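Local coordinates for glyoxalase family protein (Bacillus cereus, PDB 1ZSW) that is of unknown function but binds zinc in a glyoxalase (vicinal oxygen chelate) fold, probably acting as a metal-dependent enzyme of that superfamily, at residues 52-57 with 176-181; 75-80 with 301-306; 133-136 with 141-144; 255-260 with 295-300; 313-318 with 326-331. All coordinates share one frame; numbering follows the deposited sequence. Where two conformers were deposited one is given.

Overall arrangement
Contacts 1 and 4 are buried and apolar: Ile178 meets two leucines where the end of helix 41-51 approaches the entry to strand 180-188, and helix 254-266 packs on strand 292-300 of the zinc-bearing sheet. Contact 2 is partly buried and joins two loops by a phenylalanine edge, backbone carbonyls and a water. It touches contact 1 through Arg55 and Lys76, and contact 4 through Pro80 and Asp298. Contact 3, a hairpin of the other sheet, and contact 5, the peripheral C-terminal helix, lie on opposite sides of the chain's centre. A glutamine amide near a methyl and a ring marks the former, leucine and isoleucine methyls the latter.

Contact 1: 52-57 with 176-181; sequences LGLRRV and HQIQGM
Ile178 lies against Leu52 and Leu54 where two parts of the glyoxalase fold meet: the turn from helix 41-51 into strand 55-62, and the loop that leads into strand 180-188. The two strands belong to different sheets, so the contact ties one sheet to the approach of the other. All three side chains are buried, and Ile178 has the largest area covered by its partners, 76 Å².

The isoleucine uses its two branches for different neighbours. CG1 stands beside the backbone N (chi1 -73°) and carries CD1 to Leu52, where it lies 4.1 Å from Leu52 CD1 and 3.8 Å from the carbonyl Leu52 O. CG2, anti to the backbone N, turns with CB toward Leu54, whose CD2 methyl comes to 3.9 Å from Ile178 CB and 4.0 Å from Ile178 CG2. Both leucines run at a slant to the isoleucine, so the contacts are made at a few carbon atoms, mostly methyls. Beyond the contact, Leu52 also rests on Trp118 and Phe122 of helix 112-124, while Leu54 packs on Tyr73 of strand 69-74.

Beside this apolar patch the backbones stay apart, with 7.4 Å between Leu54 CA and Ile178 CA, and two waters bridge the segments. Gly53, with positive phi, is the first residue to leave helical geometry; its carbonyl accepts from a water that also donates to Gln177 OE1. The other water donates to Leu52 O at 2.8 Å and accepts from Ile178 N at 2.9 Å.

Contact 2: 75-80 with 301-306; sequences DKTGSP and GFTVDG
Two loops beside the zinc-bearing sheet meet here: residues 75-80, between strands 69-74 and 83-88, and residues 301-306, which follow strand 292-300 as two overlapping type I turns. Phe302 carries most of the contact on its side. Its CG lies beside the backbone N (chi1 -64°), and the ring presents CD1 and CE1 to the facing loop. Thr77 O sits at the ring edge near its plane, 3.6 Å from Phe302 CD1, whereas Gly78 O approaches obliquely, 3.5 Å from Phe302 CE1. Gly78 CA also lies in the ring plane, at the edge. Farther out, Thr77 CB and Thr303 CG2 are 4.3 Å apart.

A water links the main chains, donating to Thr77 O and accepting from Phe302 N, each at 3.1 Å. Asp75 helps hold loop 75-80 in shape: OD1 takes a nearly straight bond from Ser79 N (2.8 Å, 170°), on the syn side but 32° out of the carboxylate plane, while OD2 accepts from Ser79 OG and also from Glu165 N. Phe302 further meets Phe72 edge-to-face and lies about 9 Å, side chain to ion, from the zinc. Thr77 O against the ring's C-H edge implies a weakly polar fit, the electropositive rim probably drawn to oxygen; Gly78 O comes close obliquely, and the water supplies a hydrogen-bonded link between the loops.

Contact 3: 133-136 with 141-144; sequences TTYA and LQFE
Thr133, Tyr135 and Gln142 make the contact between the arms of the beta hairpin formed by strands 133-135 and 138-144, which are antiparallel. The segments are closest at Thr133 and Leu141, with 5.9 Å between their CA atoms, and diverge from there.

The side-chain approaches centre on the amide of Gln142. Its CG stands beside the backbone N (chi1 -67°) and the chain is extended at chi2 (174°), which brings the amide end back toward the other strand. Gln142 NE2 then lies 4.3 Å from Thr133 CG2 and 4.4 Å from Tyr135 CD2, the latter approach oblique to the ring. Threonine has the larger share, with 56 Å² covered against 23 Å² for the tyrosine.

Among polar interactions, a water between Thr134 O and Gln142 NE2 is a doubtful bridge: both distances are very short, and Thr134 and Gln142 were each modelled in two conformers. Tyr135 OH finds its partner outside the pair, in Glu185 OE1. Within the sheet, the backbone of Gln142 pairs with Ser130. Behind the hairpin, Leu141 rests on Leu115 and Trp118 of helix 112-124.

With an amide lying loosely near a methyl and a ring, side chains add little grip between these arms; backbone pairing such as that of Thr133 with Ala140 supplies the firmer hold.

Contact 4: 255-260 with 295-300; sequences AELAYW and IATDGP
Leu257 and Trp260, one helical turn apart on helix 254-266, pack on Ile295 and Thr297 of strand 292-300, the helix-on-sheet layer of this glyoxalase half. Short segments of the two elements run nearly antiparallel, at 166°, with their axes 8.6 Å apart at closest approach.

Leu257 has CG anti to the backbone N (chi1 180°), which extends its branch to the strand and splits its methyls between two residues. Leu257 CD1 reaches 3.8 Å from Ile295 CG2 and 3.3 Å from Ile295 O, a close approach of methyl to carbonyl; Leu257 CD2 lies 4.2 Å from Thr297 CG2, with these two side chains about perpendicular. Ile295 likewise divides its branches: CG2 goes to the leucine, while CG1, beside the backbone N, extends CD1 to within 3.8 Å of Trp260 CB. The indole itself leads away from the strand and meets Phe202.

Thr297 turns its methyl to the helix and its hydroxyl away. With OG1 between N and the carbonyl carbon (chi1 66°), it donates to Gly299 O at 2.7 Å, in the carbonyl plane, just where the chain turns its corner at Asp298; Lys281 N of strand 280-286 also bonds to it.

Glu294, a zinc ligand, directly precedes Ile295. The helix thus covers the strand with methyl and methylene groups, and the threonine hydroxyl is held on the sheet side, which implies an interface held by dispersion and burial rather than by polar bonds.

Contact 5: 313-318 with 326-331; sequences EKLDLP and AEIEAN
This is a small apolar contact at the periphery of the chain, about 24 Å from its centre to that of the contact, where the loop after strand 292-300 runs alongside the short helix 325-330. Leu315 and Leu317, on the loop, face Ile328 and Glu329, on the helix. Leu315 and Leu317 are two apart on an extended backbone, so they share a face and both point toward the helix.

Leu315 makes the tightest approach. Its CG is anti to the backbone N (chi1 -178°), a torsion that stretches the branch out until Leu315 CD2 lies 3.7 Å from Glu329 CG. The two side chains slide past each other in opposite directions, so the methyl meets the aliphatic part of the glutamate alongside rather than its carboxylate. That acid group has its own partner: Glu329 OE2 forms a salt bridge with Arg325 NH1, and Arg325 NH1 also bonds to Leu315 O, so the arginine ties helix and loop together just beside the apolar contact.

Ile328 offers one methyl to both leucines. Its CG2 stands 4.4 Å from Leu315 CD2 and 4.3 Å from Leu317 CD2, looser distances than the glutamate contact. Of the four residues, Leu317 and Ile328 are buried, and both also touch Val61 of strand 55-62; Glu329 is exposed at the margin.

The result is a short helix near the C terminus, apparently amphipathic, with Ile328 inward and Ala326, Glu327 and Ala330 exposed, laid over an extended segment beside the outermost strand 55-62 of the zinc-bearing sheet.

Contact 1: 52-57 with 176-181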
# COMPACT_ATOMS: atom_id res chain seq x y z
N LEU A 52 -0.31 -10.11 12.84
CA LEU A 52 0.37 -8.83 12.66
C LEU A 52 -0.14 -7.67 13.55
O LEU A 52 0.50 -6.61 13.67
CB LEU A 52 0.29 -8.42 11.17
CG LEU A 52 1.09 -9.24 10.18
CD1 LEU A 52 1.28 -8.31 8.96
CD2 LEU A 52 2.43 -9.67 10.77
N GLY A 53 -1.30 -7.90 14.16
CA GLY A 53 -1.82 -6.95 15.14
C GLY A 53 -2.47 -5.70 14.58
O GLY A 53 -2.66 -4.74 15.32
N LEU A 54 -2.72 -5.66 13.26
CA LEU A 54 -3.29 -4.48 12.62
C LEU A 54 -4.79 -4.46 12.94
O LEU A 54 -5.37 -5.52 13.24
CB LEU A 54 -3.13 -4.51 11.09
CG LEU A 54 -1.66 -4.60 10.65
CD1 LEU A 54 -1.69 -4.76 9.14
CD2 LEU A 54 -0.90 -3.37 10.98
N ARG A 55 -5.38 -3.27 12.86
CA ARG A 55 -6.85 -3.18 13.00
C ARG A 55 -7.54 -3.49 11.69
O ARG A 55 -7.11 -2.99 10.66
CB ARG A 55 -7.25 -1.77 13.39
CG ARG A 55 -8.79 -1.68 13.73
CD ARG A 55 -9.11 -0.30 14.25
NE ARG A 55 -10.47 -0.39 14.84
CZ ARG A 55 -11.13 0.62 15.39
NH1 ARG A 55 -10.61 1.83 15.46
NH2 ARG A 55 -12.33 0.37 15.90
N ARG A 56 -8.62 -4.28 11.72
CA ARG A 56 -9.44 -4.40 10.52
C ARG A 56 -10.30 -3.18 10.49
O ARG A 56 -11.24 -3.06 11.29
CB ARG A 56 -10.28 -5.67 10.48
CG ARG A 56 -11.14 -5.68 9.20
CD ARG A 56 -11.87 -6.98 9.06
NE ARG A 56 -13.10 -6.94 9.87
CZ ARG A 56 -13.44 -7.85 10.78
NH1 ARG A 56 -12.67 -8.90 11.03
NH2 ARG A 56 -14.59 -7.71 11.43
N VAL A 57 -9.96 -2.24 9.62
CA VAL A 57 -10.59 -0.91 9.65
C VAL A 57 -11.83 -0.86 8.78
O VAL A 57 -12.64 0.05 8.92
CB VAL A 57 -9.61 0.25 9.32
CG1 VAL A 57 -8.54 0.35 10.41
CG2 VAL A 57 -8.91 0.04 7.95
N HIS A 176 5.87 -1.84 19.75
CA HIS A 176 6.38 -2.73 18.69
C HIS A 176 5.42 -2.84 17.51
O HIS A 176 5.67 -3.59 16.57
CB HIS A 176 6.64 -4.13 19.21
CG HIS A 176 7.66 -4.17 20.30
ND1 HIS A 176 8.82 -3.42 20.27
CD2 HIS A 176 7.68 -4.85 21.48
CE1 HIS A 176 9.51 -3.63 21.39
NE2 HIS A 176 8.85 -4.51 22.12
N GLN A 177 4.30 -2.13 17.57
CA GLN A 177 3.31 -2.27 16.50
C GLN A 177 3.88 -1.78 15.19
O GLN A 177 4.64 -0.79 15.15
CB GLN A 177 2.04 -1.46 16.79
CG GLN A 177 1.10 -2.20 17.74
CD GLN A 177 -0.19 -1.45 18.03
OE1 GLN A 177 -0.73 -0.74 17.17
NE2 GLN A 177 -0.69 -1.60 19.26
N ILE A 178 3.41 -2.43 14.14
CA ILE A 178 3.60 -1.91 12.79
C ILE A 178 3.06 -0.49 12.73
O ILE A 178 1.90 -0.24 13.14
CB ILE A 178 2.90 -2.83 11.77
CG1 ILE A 178 3.72 -4.14 11.63
CG2 ILE A 178 2.86 -2.13 10.40
CD1 ILE A 178 2.94 -5.28 11.12
N GLN A 179 3.86 0.44 12.21
CA GLN A 179 3.45 1.85 12.15
C GLN A 179 2.65 2.18 10.91
O GLN A 179 1.59 2.83 10.97
CB GLN A 179 4.63 2.80 12.29
CG GLN A 179 5.40 2.55 13.59
CD GLN A 179 6.73 3.17 13.53
OE1 GLN A 179 7.71 2.51 13.21
NE2 GLN A 179 6.78 4.47 13.77
N GLY A 180 3.15 1.70 9.77
CA GLY A 180 2.50 1.91 8.48
C GLY A 180 3.54 1.51 7.45
O GLY A 180 4.55 0.86 7.79
N MET A 181 3.30 1.91 6.21
CA MET A 181 4.13 1.48 5.08
C MET A 181 5.43 2.21 5.03
O MET A 181 5.49 3.42 5.22
CB MET A 181 3.39 1.73 3.75
CG MET A 181 2.14 0.87 3.70
SD MET A 181 1.02 1.43 2.33
CE MET A 181 2.04 0.85 1.04
O HOH W 1 1.25 -4.20 14.77
O HOH W 2 -1.00 -2.51 14.97

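Contact 2: 75-80 with 301-306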
# COMPACT_ATOMS: atom_id res chain seq x y z
N ASP A 75 -3.98 1.18 10.81
CA ASP A 75 -3.81 1.71 12.16
C ASP A 75 -5.19 1.97 12.78
O ASP A 75 -6.19 1.51 12.26
CB ASP A 75 -2.89 2.96 12.18
CG ASP A 75 -3.55 4.22 11.63
OD1 ASP A 75 -4.63 4.11 11.06
OD2 ASP A 75 -2.94 5.32 11.75
N LYS A 76 -5.21 2.72 13.87
CA LYS A 76 -6.48 2.96 14.61
C LYS A 76 -7.63 3.40 13.69
O LYS A 76 -8.76 2.92 13.84
CB LYS A 76 -6.26 3.99 15.70
CG LYS A 76 -7.49 4.23 16.60
CD LYS A 76 -7.16 5.34 17.60
CE LYS A 76 -8.36 5.69 18.46
NZ LYS A 76 -8.62 4.58 19.40
N THR A 77 -7.34 4.28 12.74
CA THR A 77 -8.39 4.80 11.84
C THR A 77 -8.21 4.38 10.37
O THR A 77 -8.94 4.83 9.47
CB THR A 77 -8.46 6.34 11.86
OG1 THR A 77 -7.21 6.89 11.41
CG2 THR A 77 -8.76 6.85 13.27
N GLY A 78 -7.22 3.55 10.11
CA GLY A 78 -6.97 3.18 8.73
C GLY A 78 -6.43 4.37 7.97
O GLY A 78 -6.75 4.57 6.79
N SER A 79 -5.57 5.16 8.61
CA SER A 79 -5.12 6.42 7.99
C SER A 79 -4.24 6.17 6.75
O SER A 79 -3.65 5.09 6.64
CB SER A 79 -4.42 7.28 9.01
OG SER A 79 -3.24 6.66 9.40
N PRO A 80 -4.21 7.13 5.81
CA PRO A 80 -3.36 7.00 4.63
C PRO A 80 -1.94 6.65 5.02
O PRO A 80 -1.34 7.26 5.95
CB PRO A 80 -3.40 8.40 4.03
CG PRO A 80 -4.85 8.83 4.31
CD PRO A 80 -5.05 8.35 5.75
N GLY A 301 -11.60 9.69 4.20
CA GLY A 301 -11.17 8.62 5.08
C GLY A 301 -12.29 7.74 5.57
O GLY A 301 -13.46 7.97 5.25
N PHE A 302 -11.94 6.73 6.37
CA PHE A 302 -12.91 5.70 6.80
C PHE A 302 -13.86 6.15 7.91
O PHE A 302 -14.80 5.42 8.24
CB PHE A 302 -12.19 4.41 7.24
CG PHE A 302 -11.43 3.73 6.15
CD1 PHE A 302 -10.08 3.43 6.30
CD2 PHE A 302 -12.06 3.38 4.96
CE1 PHE A 302 -9.36 2.82 5.27
CE2 PHE A 302 -11.37 2.76 3.93
CZ PHE A 302 -10.02 2.48 4.08
N THR A 303 -13.59 7.31 8.51
CA THR A 303 -14.43 7.82 9.59
C THR A 303 -15.55 8.69 9.04
O THR A 303 -16.43 9.13 9.80
CB THR A 303 -13.63 8.58 10.68
OG1 THR A 303 -13.12 9.81 10.15
CG2 THR A 303 -12.49 7.72 11.23
N VAL A 304 -15.53 8.93 7.73
CA VAL A 304 -16.60 9.64 7.04
C VAL A 304 -17.99 9.01 7.31
O VAL A 304 -18.94 9.74 7.59
CB VAL A 304 -16.31 9.80 5.50
CG1 VAL A 304 -16.53 8.49 4.74
CG2 VAL A 304 -17.16 10.91 4.88
N ASP A 305 -18.08 7.68 7.27
CA ASP A 305 -19.36 6.97 7.38
C ASP A 305 -19.50 6.11 8.65
O ASP A 305 -20.27 5.14 8.69
CB ASP A 305 -19.62 6.12 6.12
CG ASP A 305 -18.84 4.80 6.11
OD1 ASP A 305 -17.74 4.73 6.71
OD2 ASP A 305 -19.33 3.82 5.50
N GLY A 306 -18.74 6.47 9.69
CA GLY A 306 -18.78 5.70 10.93
C GLY A 306 -17.88 6.25 12.00
O GLY A 306 -16.95 7.01 11.71
O HOH W 3 -8.88 6.74 6.97

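Contact 3: 133-136 with 141-144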
# COMPACT_ATOMS: atom_id res chain seq x y z
N THR A 133 18.37 -8.74 9.03
CA THR A 133 19.06 -8.36 7.78
C THR A 133 19.02 -6.84 7.56
O THR A 133 18.79 -6.07 8.50
CB THR A 133 18.53 -9.23 6.58
OG1 THR A 133 19.34 -9.04 5.40
CG2 THR A 133 17.01 -8.93 6.27
N THR A 134 19.23 -6.45 6.31
CA THR A 134 19.24 -5.06 5.91
C THR A 134 18.30 -5.05 4.70
O THR A 134 18.25 -6.02 3.95
CB THR A 134 20.68 -4.66 5.58
OG1 THR A 134 21.48 -4.80 6.78
CG2 THR A 134 20.77 -3.25 5.08
N TYR A 135 17.48 -4.00 4.57
CA TYR A 135 16.69 -3.82 3.36
C TYR A 135 16.61 -2.34 3.08
O TYR A 135 16.24 -1.58 3.94
CB TYR A 135 15.29 -4.45 3.49
CG TYR A 135 14.53 -4.32 2.21
CD1 TYR A 135 13.81 -3.16 1.93
CD2 TYR A 135 14.54 -5.35 1.27
CE1 TYR A 135 13.13 -3.01 0.72
CE2 TYR A 135 13.88 -5.22 0.04
CZ TYR A 135 13.15 -4.04 -0.20
OH TYR A 135 12.48 -3.87 -1.41
N ALA A 136 17.01 -1.93 1.87
CA ALA A 136 17.08 -0.52 1.50
C ALA A 136 17.72 0.35 2.58
O ALA A 136 17.18 1.41 2.97
CB ALA A 136 15.66 0.01 1.13
N LEU A 141 13.61 -7.33 8.82
CA LEU A 141 13.29 -8.74 8.95
C LEU A 141 12.29 -9.08 7.89
O LEU A 141 11.17 -8.54 7.90
CB LEU A 141 12.71 -9.05 10.35
CG LEU A 141 12.33 -10.47 10.75
CD1 LEU A 141 13.56 -11.41 10.89
CD2 LEU A 141 11.54 -10.45 12.07
N GLN A 142 12.69 -9.92 6.95
CA GLN A 142 11.79 -10.33 5.87
C GLN A 142 10.84 -11.41 6.32
O GLN A 142 11.18 -12.27 7.12
CB GLN A 142 12.58 -10.83 4.64
CG GLN A 142 13.37 -9.76 3.95
CD GLN A 142 14.25 -10.34 2.84
OE1 GLN A 142 14.05 -11.46 2.39
NE2 GLN A 142 15.23 -9.56 2.41
N PHE A 143 9.61 -11.38 5.81
CA PHE A 143 8.69 -12.48 6.09
C PHE A 143 7.65 -12.64 4.96
O PHE A 143 7.62 -11.83 4.03
CB PHE A 143 8.00 -12.28 7.47
CG PHE A 143 7.04 -11.11 7.53
CD1 PHE A 143 5.68 -11.35 7.51
CD2 PHE A 143 7.50 -9.82 7.69
CE1 PHE A 143 4.77 -10.28 7.63
CE2 PHE A 143 6.60 -8.72 7.78
CZ PHE A 143 5.23 -8.98 7.76
N GLU A 144 6.88 -13.71 4.99
CA GLU A 144 5.84 -13.97 3.99
C GLU A 144 4.58 -14.45 4.65
O GLU A 144 4.63 -15.14 5.68
CB GLU A 144 6.29 -15.04 3.00
CG GLU A 144 7.51 -14.71 2.23
CD GLU A 144 7.83 -15.72 1.11
OE1 GLU A 144 7.00 -16.60 0.78
OE2 GLU A 144 8.93 -15.58 0.57
O HOH W 4 17.13 -8.00 2.81

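Contact 4: 255-260 with 295-300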
# COMPACT_ATOMS: atom_id res chain seq x y z
N ALA A 255 -7.99 19.04 -5.98
CA ALA A 255 -7.28 19.92 -6.91
C ALA A 255 -5.94 19.31 -7.30
O ALA A 255 -5.56 19.35 -8.47
CB ALA A 255 -7.08 21.31 -6.31
N GLU A 256 -5.25 18.72 -6.34
CA GLU A 256 -3.98 18.05 -6.65
C GLU A 256 -4.25 16.81 -7.49
O GLU A 256 -3.50 16.52 -8.40
CB GLU A 256 -3.24 17.70 -5.36
CG GLU A 256 -2.70 18.93 -4.65
CD GLU A 256 -1.81 18.64 -3.47
OE1 GLU A 256 -1.45 19.62 -2.76
OE2 GLU A 256 -1.47 17.46 -3.21
N LEU A 257 -5.34 16.09 -7.20
CA LEU A 257 -5.67 14.90 -8.00
C LEU A 257 -5.89 15.29 -9.48
O LEU A 257 -5.36 14.67 -10.39
CB LEU A 257 -6.88 14.18 -7.43
CG LEU A 257 -7.32 12.92 -8.18
CD1 LEU A 257 -6.21 11.88 -8.04
CD2 LEU A 257 -8.58 12.35 -7.56
N ALA A 258 -6.63 16.38 -9.71
CA ALA A 258 -6.83 16.84 -11.09
C ALA A 258 -5.54 17.26 -11.79
O ALA A 258 -5.35 16.99 -12.97
CB ALA A 258 -7.85 17.98 -11.14
N TYR A 259 -4.64 17.90 -11.03
CA TYR A 259 -3.34 18.26 -11.55
C TYR A 259 -2.57 17.03 -12.02
O TYR A 259 -2.06 16.99 -13.13
CB TYR A 259 -2.53 19.02 -10.50
CG TYR A 259 -1.06 19.11 -10.85
CD1 TYR A 259 -0.15 18.18 -10.32
CD2 TYR A 259 -0.58 20.09 -11.71
CE1 TYR A 259 1.20 18.21 -10.64
CE2 TYR A 259 0.80 20.14 -12.05
CZ TYR A 259 1.69 19.20 -11.49
OH TYR A 259 3.04 19.22 -11.81
N TRP A 260 -2.57 15.98 -11.19
CA TRP A 260 -1.85 14.76 -11.55
C TRP A 260 -2.48 14.02 -12.70
O TRP A 260 -1.78 13.45 -13.51
CB TRP A 260 -1.67 13.85 -10.32
CG TRP A 260 -0.69 14.41 -9.32
CD1 TRP A 260 -0.96 14.82 -8.06
CD2 TRP A 260 0.71 14.69 -9.55
NE1 TRP A 260 0.19 15.32 -7.45
CE2 TRP A 260 1.22 15.25 -8.35
CE3 TRP A 260 1.55 14.56 -10.65
CZ2 TRP A 260 2.57 15.65 -8.22
CZ3 TRP A 260 2.90 14.94 -10.52
CH2 TRP A 260 3.38 15.50 -9.31
N ILE A 295 -3.63 7.12 -7.74
CA ILE A 295 -3.36 8.38 -7.06
C ILE A 295 -4.63 8.69 -6.26
O ILE A 295 -5.69 8.81 -6.85
CB ILE A 295 -3.09 9.52 -8.09
CG1 ILE A 295 -2.00 9.06 -9.07
CG2 ILE A 295 -2.66 10.81 -7.37
CD1 ILE A 295 -1.62 10.09 -10.16
N ALA A 296 -4.51 8.80 -4.94
CA ALA A 296 -5.69 8.87 -4.07
C ALA A 296 -5.61 10.06 -3.14
O ALA A 296 -4.56 10.35 -2.53
CB ALA A 296 -5.86 7.59 -3.24
N THR A 297 -6.76 10.73 -2.97
CA THR A 297 -6.79 11.78 -1.94
C THR A 297 -6.74 11.26 -0.50
O THR A 297 -7.25 10.17 -0.18
CB THR A 297 -8.06 12.68 -2.12
OG1 THR A 297 -9.25 11.90 -1.85
CG2 THR A 297 -8.11 13.27 -3.53
N ASP A 298 -6.13 12.03 0.39
CA ASP A 298 -6.02 11.67 1.81
C ASP A 298 -7.37 11.54 2.47
O ASP A 298 -7.60 10.65 3.28
CB ASP A 298 -5.17 12.69 2.59
CG ASP A 298 -3.67 12.42 2.48
OD1 ASP A 298 -3.24 11.32 2.06
OD2 ASP A 298 -2.89 13.32 2.86
N GLY A 299 -8.29 12.42 2.09
CA GLY A 299 -9.61 12.39 2.68
C GLY A 299 -10.71 11.96 1.74
O GLY A 299 -10.54 11.93 0.52
N PRO A 300 -11.92 11.75 2.30
CA PRO A 300 -12.24 12.00 3.72
C PRO A 300 -11.89 10.90 4.70
O PRO A 300 -11.88 11.14 5.93
CB PRO A 300 -13.75 12.26 3.68
CG PRO A 300 -14.24 11.51 2.52
CD PRO A 300 -13.11 11.41 1.50

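Contact 5: 313-318 with 326-331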
# COMPACT_ATOMS: atom_id res chain seq x y z
N GLU A 313 -16.24 -3.54 12.18
CA GLU A 313 -16.98 -4.57 12.90
C GLU A 313 -18.13 -5.19 12.12
O GLU A 313 -18.44 -6.38 12.30
CB GLU A 313 -17.48 -4.00 14.22
CG GLU A 313 -16.36 -3.61 15.17
CD GLU A 313 -16.87 -3.14 16.52
OE1 GLU A 313 -18.11 -3.21 16.74
OE2 GLU A 313 -16.03 -2.71 17.33
N LYS A 314 -18.79 -4.40 11.28
CA LYS A 314 -19.84 -4.95 10.44
C LYS A 314 -19.59 -4.67 8.97
O LYS A 314 -18.60 -4.01 8.62
CB LYS A 314 -21.23 -4.47 10.88
CG LYS A 314 -21.43 -2.97 10.91
CD LYS A 314 -22.59 -2.62 11.86
CE LYS A 314 -23.31 -1.33 11.45
NZ LYS A 314 -22.41 -0.13 11.35
N LEU A 315 -20.47 -5.19 8.12
CA LEU A 315 -20.32 -5.05 6.68
C LEU A 315 -20.75 -3.68 6.24
O LEU A 315 -21.95 -3.38 6.27
CB LEU A 315 -21.12 -6.11 5.95
CG LEU A 315 -21.02 -6.10 4.42
CD1 LEU A 315 -19.61 -6.51 3.97
CD2 LEU A 315 -22.05 -7.04 3.82
N ASP A 316 -19.78 -2.86 5.86
CA ASP A 316 -20.04 -1.49 5.44
C ASP A 316 -20.15 -1.42 3.93
O ASP A 316 -19.43 -2.11 3.21
CB ASP A 316 -18.93 -0.55 5.92
CG ASP A 316 -18.95 -0.37 7.44
OD1 ASP A 316 -20.03 -0.52 8.07
OD2 ASP A 316 -17.87 -0.08 8.01
N LEU A 317 -21.07 -0.58 3.47
CA LEU A 317 -21.30 -0.43 2.04
C LEU A 317 -21.31 1.04 1.69
O LEU A 317 -21.73 1.87 2.51
CB LEU A 317 -22.61 -1.08 1.61
CG LEU A 317 -22.72 -2.58 1.81
CD1 LEU A 317 -24.16 -3.02 1.62
CD2 LEU A 317 -21.75 -3.34 0.89
N PRO A 318 -20.85 1.37 0.48
CA PRO A 318 -20.96 2.73 -0.03
C PRO A 318 -22.47 2.97 -0.25
O PRO A 318 -23.19 2.00 -0.49
CB PRO A 318 -20.20 2.67 -1.37
CG PRO A 318 -20.25 1.21 -1.78
CD PRO A 318 -20.22 0.44 -0.49
N ALA A 326 -29.45 -6.59 1.01
CA ALA A 326 -30.07 -7.91 1.22
C ALA A 326 -29.47 -8.97 0.30
O ALA A 326 -29.15 -10.07 0.74
CB ALA A 326 -31.59 -7.83 1.03
N GLU A 327 -29.33 -8.61 -0.98
CA GLU A 327 -28.72 -9.47 -1.98
C GLU A 327 -27.24 -9.70 -1.67
O GLU A 327 -26.78 -10.85 -1.67
CB GLU A 327 -28.89 -8.86 -3.39
CG GLU A 327 -28.00 -9.47 -4.49
CD GLU A 327 -28.48 -10.84 -5.00
OE1 GLU A 327 -29.49 -11.37 -4.47
OE2 GLU A 327 -27.85 -11.38 -5.94
N ILE A 328 -26.51 -8.61 -1.43
CA ILE A 328 -25.07 -8.66 -1.17
C ILE A 328 -24.78 -9.54 0.06
O ILE A 328 -23.95 -10.46 -0.00
CB ILE A 328 -24.47 -7.23 -1.02
CG1 ILE A 328 -24.49 -6.51 -2.38
CG2 ILE A 328 -23.04 -7.25 -0.47
CD1 ILE A 328 -24.28 -4.99 -2.30
N GLU A 329 -25.50 -9.28 1.15
CA GLU A 329 -25.32 -10.03 2.40
C GLU A 329 -25.61 -11.51 2.24
O GLU A 329 -24.89 -12.35 2.77
CB GLU A 329 -26.16 -9.44 3.54
CG GLU A 329 -25.61 -8.12 4.08
CD GLU A 329 -26.26 -7.67 5.39
OE1 GLU A 329 -27.38 -8.13 5.72
OE2 GLU A 329 -25.64 -6.85 6.10
N ALA A 330 -26.67 -11.82 1.49
CA ALA A 330 -27.08 -13.20 1.24
C ALA A 330 -26.01 -14.02 0.52
O ALA A 330 -25.89 -15.23 0.75
CB ALA A 330 -28.40 -13.23 0.47
N ASN A 331 -25.22 -13.37 -0.34
CA ASN A 331 -24.18 -14.04 -1.13
C ASN A 331 -22.81 -14.13 -0.43
O ASN A 331 -21.87 -14.71 -0.97
CB ASN A 331 -24.03 -13.38 -2.50
CG ASN A 331 -23.32 -14.28 -3.51
OD1 ASN A 331 -23.88 -15.27 -3.98
ND2 ASN A 331 -22.08 -13.93 -3.85